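PDB 6RJ1: Mgp-operon protein 3 from Mycoplasma pneumoniae, which is an extracellular membrane adhesin of the P40/P90 type that probably acts with adhesin P1 in attachment to sugars on host cells. Local coordinates for residues A351-K355 with D876-Q880; F670-L675 with Y732-Y737. All coordinates share one frame; numbering follows the deposited sequence.

Contact 1: residues A351-K355 with D876-Q880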
loop_
_atom_site.group_PDB
_atom_site.type_symbol
_atom_site.label_atom_id
_atom_site.label_comp_id
_atom_site.label_asym_id
_atom_site.label_seq_id
_atom_site.Cartn_x
_atom_site.Cartn_y
_atom_site.Cartn_z
ATOM N N ALA A 351 -32.663 8.534 -5.728
ATOM C CA ALA A 351 -31.270 8.696 -6.161
ATOM C C ALA A 351 -30.616 9.904 -5.456
ATOM O O ALA A 351 -29.949 10.730 -6.092
ATOM C CB ALA A 351 -31.223 8.865 -7.676
ATOM N N THR A 352 -30.812 9.987 -4.129
ATOM C CA THR A 352 -30.346 11.081 -3.274
ATOM C C THR A 352 -28.886 10.964 -2.833
ATOM O O THR A 352 -28.268 11.993 -2.542
ATOM C CB THR A 352 -31.274 11.241 -2.053
ATOM O OG1 THR A 352 -31.319 10.006 -1.332
ATOM C CG2 THR A 352 -32.682 11.693 -2.433
ATOM N N PHE A 353 -28.343 9.724 -2.768
ATOM C CA PHE A 353 -26.973 9.432 -2.311
ATOM C C PHE A 353 -26.810 9.959 -0.871
ATOM O O PHE A 353 -25.858 10.679 -0.556
ATOM C CB PHE A 353 -25.904 10.015 -3.265
ATOM C CG PHE A 353 -25.879 9.441 -4.660
ATOM C CD1 PHE A 353 -26.766 9.891 -5.631
ATOM C CD2 PHE A 353 -24.928 8.495 -5.023
ATOM C CE1 PHE A 353 -26.733 9.372 -6.924
ATOM C CE2 PHE A 353 -24.884 7.992 -6.324
ATOM C CZ PHE A 353 -25.797 8.422 -7.260
ATOM N N SER A 354 -27.799 9.634 -0.026
ATOM C CA SER A 354 -27.896 10.048 1.372
ATOM C C SER A 354 -27.318 9.009 2.340
ATOM O O SER A 354 -27.054 9.340 3.499
ATOM C CB SER A 354 -29.350 10.345 1.724
ATOM O OG SER A 354 -30.182 9.248 1.381
ATOM N N LYS A 355 -27.118 7.761 1.871
ATOM C CA LYS A 355 -26.588 6.672 2.696
ATOM C C LYS A 355 -25.325 6.044 2.087
ATOM O O LYS A 355 -24.371 5.758 2.818
ATOM C CB LYS A 355 -27.673 5.600 2.960
ATOM C CG LYS A 355 -28.874 6.105 3.746
ATOM C CD LYS A 355 -29.843 4.983 4.115
ATOM C CE LYS A 355 -31.287 5.449 4.103
ATOM N NZ LYS A 355 -31.730 6.081 2.827
ATOM N N ASP A 876 -17.882 10.805 -10.064
ATOM C CA ASP A 876 -17.607 10.760 -8.623
ATOM C C ASP A 876 -18.553 9.777 -7.887
ATOM O O ASP A 876 -19.369 9.105 -8.533
ATOM C CB ASP A 876 -17.651 12.179 -8.015
ATOM C CG ASP A 876 -18.977 12.924 -8.098
ATOM O OD1 ASP A 876 -20.029 12.261 -8.234
ATOM O OD2 ASP A 876 -18.964 14.169 -7.997
ATOM N N GLY A 877 -18.449 9.732 -6.553
ATOM C CA GLY A 877 -19.273 8.888 -5.691
ATOM C C GLY A 877 -20.756 9.201 -5.770
ATOM O O GLY A 877 -21.592 8.309 -5.593
ATOM N N LYS A 878 -21.090 10.476 -6.047
ATOM C CA LYS A 878 -22.467 10.947 -6.189
ATOM C C LYS A 878 -22.930 10.923 -7.665
ATOM O O LYS A 878 -23.928 11.561 -8.022
ATOM C CB LYS A 878 -22.657 12.314 -5.510
ATOM C CG LYS A 878 -22.870 12.185 -4.002
ATOM C CD LYS A 878 -22.755 13.515 -3.272
ATOM C CE LYS A 878 -23.299 13.448 -1.861
ATOM N NZ LYS A 878 -24.772 13.656 -1.821
ATOM N N GLN A 879 -22.206 10.128 -8.500
ATOM C CA GLN A 879 -22.425 9.873 -9.933
ATOM C C GLN A 879 -22.550 11.156 -10.787
ATOM O O GLN A 879 -23.356 11.231 -11.715
ATOM C CB GLN A 879 -23.614 8.916 -10.155
ATOM C CG GLN A 879 -23.335 7.464 -9.749
ATOM C CD GLN A 879 -22.207 6.835 -10.525
ATOM O OE1 GLN A 879 -22.307 6.587 -11.729
ATOM N NE2 GLN A 879 -21.104 6.567 -9.844
ATOM N N GLN A 880 -21.711 12.150 -10.476
ATOM C CA GLN A 880 -21.626 13.432 -11.174
ATOM C C GLN A 880 -20.323 13.416 -11.967
ATOM O O GLN A 880 -19.334 12.855 -11.493
ATOM C CB GLN A 880 -21.595 14.611 -10.173
ATOM C CG GLN A 880 -22.670 14.608 -9.068
ATOM C CD GLN A 880 -24.084 14.781 -9.569
ATOM O OE1 GLN A 880 -24.376 15.604 -10.451
ATOM N NE2 GLN A 880 -25.001 14.008 -8.998
#

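Contact 2: residues F670-L675 with Y732-Y737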
loop_
_atom_site.group_PDB
_atom_site.type_symbol
_atom_site.label_atom_id
_atom_site.label_comp_id
_atom_site.label_asym_id
_atom_site.label_seq_id
_atom_site.Cartn_x
_atom_site.Cartn_y
_atom_site.Cartn_z
ATOM N N PHE A 670 -5.358 10.696 16.218
ATOM C CA PHE A 670 -4.035 11.121 16.670
ATOM C C PHE A 670 -2.909 10.272 16.076
ATOM O O PHE A 670 -1.870 10.800 15.691
ATOM C CB PHE A 670 -3.988 11.144 18.208
ATOM C CG PHE A 670 -4.381 12.475 18.809
ATOM C CD1 PHE A 670 -5.670 12.972 18.660
ATOM C CD2 PHE A 670 -3.456 13.242 19.503
ATOM C CE1 PHE A 670 -6.023 14.218 19.189
ATOM C CE2 PHE A 670 -3.810 14.487 20.032
ATOM C CZ PHE A 670 -5.093 14.967 19.873
ATOM N N ASP A 671 -3.147 8.972 15.955
ATOM C CA ASP A 671 -2.205 8.000 15.403
ATOM C C ASP A 671 -2.049 8.134 13.899
ATOM O O ASP A 671 -0.965 7.890 13.377
ATOM C CB ASP A 671 -2.663 6.580 15.749
ATOM C CG ASP A 671 -2.478 6.148 17.198
ATOM O OD1 ASP A 671 -2.304 7.028 18.073
ATOM O OD2 ASP A 671 -2.504 4.937 17.455
ATOM N N ALA A 672 -3.129 8.473 13.193
ATOM C CA ALA A 672 -3.093 8.592 11.742
ATOM C C ALA A 672 -2.553 9.930 11.289
ATOM O O ALA A 672 -1.951 10.013 10.224
ATOM C CB ALA A 672 -4.479 8.370 11.175
ATOM N N LEU A 673 -2.768 10.981 12.089
ATOM C CA LEU A 673 -2.359 12.338 11.762
ATOM C C LEU A 673 -1.032 12.763 12.412
ATOM O O LEU A 673 -0.541 13.861 12.135
ATOM C CB LEU A 673 -3.506 13.296 12.113
ATOM C CG LEU A 673 -4.605 13.516 11.060
ATOM C CD1 LEU A 673 -5.444 12.265 10.823
ATOM C CD2 LEU A 673 -5.526 14.636 11.480
ATOM N N GLY A 674 -0.446 11.874 13.216
ATOM C CA GLY A 674 0.828 12.089 13.898
ATOM C C GLY A 674 0.795 13.231 14.885
ATOM O O GLY A 674 1.669 14.102 14.854
ATOM N N LEU A 675 -0.226 13.230 15.758
ATOM C CA LEU A 675 -0.471 14.288 16.722
ATOM C C LEU A 675 -0.083 13.935 18.171
ATOM O O LEU A 675 -0.296 14.737 19.080
ATOM C CB LEU A 675 -1.942 14.724 16.621
ATOM C CG LEU A 675 -2.341 15.448 15.339
ATOM C CD1 LEU A 675 -3.826 15.346 15.106
ATOM C CD2 LEU A 675 -1.927 16.904 15.383
ATOM N N TYR A 732 7.294 5.066 10.573
ATOM C CA TYR A 732 6.002 5.675 10.819
ATOM C C TYR A 732 5.904 6.934 9.968
ATOM O O TYR A 732 6.725 7.850 10.088
ATOM C CB TYR A 732 5.842 5.956 12.321
ATOM C CG TYR A 732 4.632 6.770 12.718
ATOM C CD1 TYR A 732 3.341 6.317 12.452
ATOM C CD2 TYR A 732 4.774 7.949 13.444
ATOM C CE1 TYR A 732 2.222 7.048 12.859
ATOM C CE2 TYR A 732 3.667 8.677 13.863
ATOM C CZ TYR A 732 2.395 8.222 13.576
ATOM O OH TYR A 732 1.330 8.958 14.019
ATOM N N LEU A 733 4.932 6.934 9.059
ATOM C CA LEU A 733 4.714 8.025 8.123
ATOM C C LEU A 733 3.219 8.412 8.093
ATOM O O LEU A 733 2.478 7.949 7.227
ATOM C CB LEU A 733 5.246 7.591 6.737
ATOM C CG LEU A 733 5.415 8.643 5.659
ATOM C CD1 LEU A 733 6.305 9.778 6.119
ATOM C CD2 LEU A 733 5.988 8.015 4.405
ATOM N N PRO A 734 2.762 9.235 9.063
ATOM C CA PRO A 734 1.342 9.615 9.092
ATOM C C PRO A 734 0.971 10.664 8.052
ATOM O O PRO A 734 1.867 11.309 7.519
ATOM C CB PRO A 734 1.178 10.171 10.509
ATOM C CG PRO A 734 2.497 10.742 10.829
ATOM C CD PRO A 734 3.503 9.847 10.186
ATOM N N VAL A 735 -0.342 10.875 7.790
ATOM C CA VAL A 735 -0.797 11.948 6.888
ATOM C C VAL A 735 -0.563 13.302 7.571
ATOM O O VAL A 735 -0.633 13.366 8.806
ATOM C CB VAL A 735 -2.280 11.856 6.439
ATOM C CG1 VAL A 735 -2.440 10.961 5.230
ATOM C CG2 VAL A 735 -3.222 11.462 7.569
ATOM N N PRO A 736 -0.339 14.407 6.825
ATOM C CA PRO A 736 -0.205 15.703 7.493
ATOM C C PRO A 736 -1.498 16.031 8.237
ATOM O O PRO A 736 -2.584 15.872 7.683
ATOM C CB PRO A 736 0.028 16.673 6.332
ATOM C CG PRO A 736 0.492 15.840 5.224
ATOM C CD PRO A 736 -0.243 14.560 5.362
ATOM N N TYR A 737 -1.381 16.419 9.509
ATOM C CA TYR A 737 -2.529 16.793 10.337
ATOM C C TYR A 737 -3.229 18.007 9.746
ATOM O O TYR A 737 -4.446 18.127 9.860
ATOM C CB TYR A 737 -2.100 17.075 11.790
ATOM C CG TYR A 737 -0.968 18.071 11.926
ATOM C CD1 TYR A 737 -1.220 19.441 12.010
ATOM C CD2 TYR A 737 0.357 17.647 11.985
ATOM C CE1 TYR A 737 -0.182 20.364 12.110
ATOM C CE2 TYR A 737 1.404 18.563 12.097
ATOM C CZ TYR A 737 1.128 19.921 12.161
ATOM O OH TYR A 737 2.154 20.829 12.271
HETATM O O HOH W 1 1.340 14.823 10.402
#

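Contact 1: residues A351-K355 with D876-Q880
A type I beta turn from Asp876 to Gln879 meets the ring of Phe353. Lys878 CA lies over one face of that ring, 3.9 Å from its centroid and 22° off the normal, a CH-pi contact. Phe353 CG is anti to the carbonyl carbon (chi1 -64°), which carries the ring onto the turn; its CE2 comes obliquely to 3.4 Å from Gly877 O, and Gln879 CG approaches CZ at 3.6 Å. The Lys878 and Phe353 side chains slide past each other in opposite directions, with Lys878 CG 3.8 Å from Phe353 CB. A bend at the last torsion of the lysine (chi4 -84°) brings its NZ round to Phe353 O, a weak 3.4 Å hydrogen bond. The turn lies in the loop between strands 862-868 and 888-896 of an antiparallel sheet, and with Gln879 at positive phi and Asp876 N bonded to Gln880 O it has the form of a type I turn with a G1 beta bulge. Asp876 braces it through OD1, which takes Gln880 N at 2.8 Å from above the carboxylate plane and Lys878 N more weakly. Gln880 folds back so that its NE2 reaches Lys878 O at 2.8 Å, tilted from the carbonyl plane. The Gln879 side chain crosses Phe353 at about a right angle and its amide turns away, NE2 bonding Asn358 O and Gln361 OE1 and OE1 accepting from Val271 N, while Phe353 packs on Ala268 and is tied through its backbone to Asp267.

Contact 2: residues F670-L675 with Y732-Y737
Ala672 O is gripped by two donors: Val735 N, 3.0 Å away and nearly in line with the C=O bond though bent at the hydrogen (138°), and the side-chain amide of Gln692 from outside the two segments. One residue earlier, Asp671 O receives the hydroxyl of Tyr732, with OH to O at 2.6 Å. The hydroxyl stands above the carbonyl plane, 41° out of it, yet the oxygen sits at the edge of the tyrosine ring and in its plane. With CG anti to the backbone N (chi1 172°), the Tyr732 ring is directed at the helix end, and one of its faces is covered by Pro734 CD. Pro734 itself turns its ring towards the main chain of Gly674, CG lying 3.7 Å from Gly674 CA. Farther along, Leu673 O accepts from a water at 2.7 Å that in turn takes the backbone N of Tyr737, so the two segments are also bridged by solvent. Leu673 CB meets Tyr737 CB at 4.0 Å. Leu673 CD1 meets Val735 CG2 at 4.0 Å, and Leu675 CD2 packs on Tyr737 CB at 3.6 Å, coming obliquely to the ring. The carboxylate of Asp671 points elsewhere and is held by Ser580. Past helix 666-673 Gly674 takes positive phi, and Leu675 N bonds back to Phe670 O (2.9 Å), as in the six-to-one link of a Schellman motif; the inner bond, which Asp671 O would accept, is not formed. The arrangement is thus the C-terminal end of a helix, with the carbonyls of Asp671 and Ala672 receiving donors from the end of strand 723-732 and the proline-containing loop that follows it.

Overall arrangement
The centres of the contacts lie 29 Å apart and their nearest atoms about 20 Å, so neither touches the other, and they share no helix or strand. Along the chain the order is 351-355, 670-675, 732-737, 876-880: contact 1 spans 520 intervening residues, and both segments of contact 2 fall within that span. Contact 2 is more local, joining helix 666-673 to the exit of strand 723-732, an element of a mixed sheet, and sits nearer the centre of the chain. Contact 1 ties the loop before strand 356-358 to a connection within a later antiparallel sheet, bringing distant parts of the adhesin's extracellular chain together.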